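Local structure of ICChI, a glycosylated chitinase (Ipomoea carnea, 6IDN) at residues A[157-162]-A[180-185]. The protein hydrolyses chitin as a family 18 plant glycosidase and also has lysozyme activity. Sequence-based numbering, arbitrary orientation.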
loop_
_atom_site.group_PDB
_atom_site.type_symbol
_atom_site.label_atom_id
_atom_site.label_comp_id
_atom_site.label_asym_id
_atom_site.label_seq_id
_atom_site.Cartn_x
_atom_site.Cartn_y
_atom_site.Cartn_z
ATOM N N ALA A 157 -2.427 5.176 0.553
ATOM C CA ALA A 157 -2.507 4.823 1.971
ATOM C C ALA A 157 -2.563 6.073 2.846
ATOM O O ALA A 157 -1.649 6.337 3.640
ATOM C CB ALA A 157 -1.319 3.935 2.372
ATOM N N PRO A 158 -3.636 6.849 2.747
ATOM C CA PRO A 158 -3.764 8.027 3.613
ATOM C C PRO A 158 -4.061 7.627 5.050
ATOM O O PRO A 158 -4.556 6.542 5.335
ATOM C CB PRO A 158 -4.951 8.782 3.009
ATOM C CG PRO A 158 -5.854 7.661 2.492
ATOM C CD PRO A 158 -4.861 6.611 1.956
ATOM N N ALA A 159 -3.791 8.559 5.965
ATOM C CA ALA A 159 -4.253 8.395 7.335
ATOM C C ALA A 159 -5.721 8.804 7.426
ATOM O O ALA A 159 -6.283 9.404 6.507
ATOM C CB ALA A 159 -3.384 9.216 8.288
ATOM N N CYS A 160 -6.368 8.478 8.551
ATOM C CA CYS A 160 -7.825 8.555 8.554
ATOM C C CYS A 160 -8.390 9.965 8.682
ATOM O O CYS A 160 -9.581 10.143 8.416
ATOM C CB CYS A 160 -8.430 7.668 9.652
ATOM S SG CYS A 160 -7.815 7.861 11.367
ATOM N N GLU A 161 -7.605 10.967 9.097
ATOM C CA GLU A 161 -8.153 12.316 9.258
ATOM C C GLU A 161 -8.289 12.943 7.876
ATOM O O GLU A 161 -7.292 13.166 7.184
ATOM C CB GLU A 161 -7.283 13.165 10.185
ATOM C CG GLU A 161 -8.002 14.368 10.764
ATOM C CD GLU A 161 -7.312 14.955 11.976
ATOM O OE1 GLU A 161 -6.228 14.463 12.368
ATOM O OE2 GLU A 161 -7.858 15.931 12.526
ATOM N N PHE A 162 -9.522 13.189 7.458
ATOM C CA PHE A 162 -9.849 13.649 6.119
ATOM C C PHE A 162 -9.950 15.172 6.093
ATOM O O PHE A 162 -10.552 15.773 6.994
ATOM C CB PHE A 162 -11.179 13.033 5.669
ATOM C CG PHE A 162 -11.578 13.390 4.261
ATOM C CD1 PHE A 162 -12.244 14.581 4.004
ATOM C CD2 PHE A 162 -11.285 12.546 3.205
ATOM C CE1 PHE A 162 -12.619 14.928 2.712
ATOM C CE2 PHE A 162 -11.654 12.875 1.912
ATOM C CZ PHE A 162 -12.324 14.074 1.665
ATOM N N TRP A 180 -6.519 2.444 0.898
ATOM C CA TRP A 180 -6.639 1.849 2.229
ATOM C C TRP A 180 -6.397 2.945 3.242
ATOM O O TRP A 180 -5.280 3.446 3.364
ATOM C CB TRP A 180 -5.670 0.679 2.432
ATOM C CG TRP A 180 -4.437 0.684 1.579
ATOM C CD1 TRP A 180 -3.326 1.459 1.740
ATOM C CD2 TRP A 180 -4.172 -0.175 0.478
ATOM N NE1 TRP A 180 -2.388 1.153 0.786
ATOM C CE2 TRP A 180 -2.872 0.137 0.016
ATOM C CE3 TRP A 180 -4.893 -1.201 -0.150
ATOM C CZ2 TRP A 180 -2.303 -0.492 -1.062
ATOM C CZ3 TRP A 180 -4.295 -1.853 -1.251
ATOM C CH2 TRP A 180 -3.016 -1.479 -1.676
ATOM N N VAL A 181 -7.442 3.319 3.963
ATOM C CA VAL A 181 -7.382 4.411 4.928
ATOM C C VAL A 181 -6.858 3.868 6.247
ATOM O O VAL A 181 -7.401 2.898 6.789
ATOM C CB VAL A 181 -8.760 5.062 5.105
ATOM C CG1 VAL A 181 -8.638 6.247 6.040
ATOM C CG2 VAL A 181 -9.331 5.482 3.751
ATOM N N GLN A 182 -5.790 4.475 6.757
ATOM C CA GLN A 182 -5.123 3.966 7.954
ATOM C C GLN A 182 -5.846 4.468 9.192
ATOM O O GLN A 182 -5.669 5.610 9.609
ATOM C CB GLN A 182 -3.649 4.374 7.977
ATOM C CG GLN A 182 -2.774 3.754 6.872
ATOM C CD GLN A 182 -1.442 4.480 6.690
ATOM O OE1 GLN A 182 -1.295 5.619 7.095
ATOM N NE2 GLN A 182 -0.486 3.823 6.057
ATOM N N PHE A 183 -6.633 3.586 9.797
ATOM C CA PHE A 183 -7.342 3.899 11.040
ATOM C C PHE A 183 -6.487 3.427 12.216
ATOM O O PHE A 183 -6.824 2.504 12.955
ATOM C CB PHE A 183 -8.729 3.257 11.030
ATOM C CG PHE A 183 -9.722 4.002 10.198
ATOM C CD1 PHE A 183 -10.419 5.052 10.745
ATOM C CD2 PHE A 183 -9.900 3.700 8.857
ATOM C CE1 PHE A 183 -11.337 5.772 9.976
ATOM C CE2 PHE A 183 -10.810 4.420 8.090
ATOM C CZ PHE A 183 -11.518 5.456 8.654
ATOM N N TYR A 184 -5.337 4.084 12.358
ATOM C CA TYR A 184 -4.428 3.808 13.464
ATOM C C TYR A 184 -3.447 4.955 13.572
ATOM O O TYR A 184 -3.232 5.707 12.618
ATOM C CB TYR A 184 -3.676 2.469 13.329
ATOM C CG TYR A 184 -2.966 2.169 12.009
ATOM C CD1 TYR A 184 -3.654 1.594 10.941
ATOM C CD2 TYR A 184 -1.607 2.424 11.847
ATOM C CE1 TYR A 184 -3.018 1.286 9.744
ATOM C CE2 TYR A 184 -0.962 2.127 10.653
ATOM C CZ TYR A 184 -1.672 1.567 9.599
ATOM O OH TYR A 184 -1.041 1.261 8.404
ATOM N N ASN A 185 -2.880 5.078 14.765
ATOM C CA ASN A 185 -1.968 6.166 15.123
ATOM C C ASN A 185 -2.616 7.538 14.979
ATOM O O ASN A 185 -1.911 8.540 14.817
ATOM C CB ASN A 185 -0.670 6.104 14.308
ATOM C CG ASN A 185 0.141 4.864 14.615
ATOM O OD1 ASN A 185 0.043 4.316 15.706
ATOM N ND2 ASN A 185 0.954 4.421 13.652
#
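Q182 N donates to P158 O at 2.8 Å, and the angle of 168° at the hydrogen marks a nearly straight bond. The same carbonyl oxygen lies 3.6 Å from V181 CA, a weaker CA-H...O approach. At one end of the contact, A157 CB meets the indole of W180 at its edge, near the ring plane, 3.2 Å from CD1. At the other end C160 CB sits over a face of the F183 ring, 3.7 Å from the centroid and 22° off the normal, a CH-pi contact; C160 SG approaches the same ring obliquely. With SG between the backbone N and the carbonyl carbon (chi1 52°), the sulfur lies beside that ring, tied by a disulfide to C189. V181 CG1 packs against C160 CA at 3.5 Å. The segments continue the parallel pairing of strands 153-156 and 178-182, neighbours in the family 18 TIM barrel, and A159 and Q182 form a single bridge beyond strand 153-156. The Q182 chain, extended beyond CG, runs back along A157 and P158, and its NE2 bonds weakly to D125 OD1. Replacing Q182 with an alanine would keep the backbone bond, but D125 would probably lose its weak amide partner and A157 its side-chain neighbour. W180 NE1 likewise bonds weakly to D123; both aspartates belong to the D-x-D-x-E signature that carries the catalytic acid in family 18 relatives, so W180 and Q182 probably lie near the active-site end of the barrel.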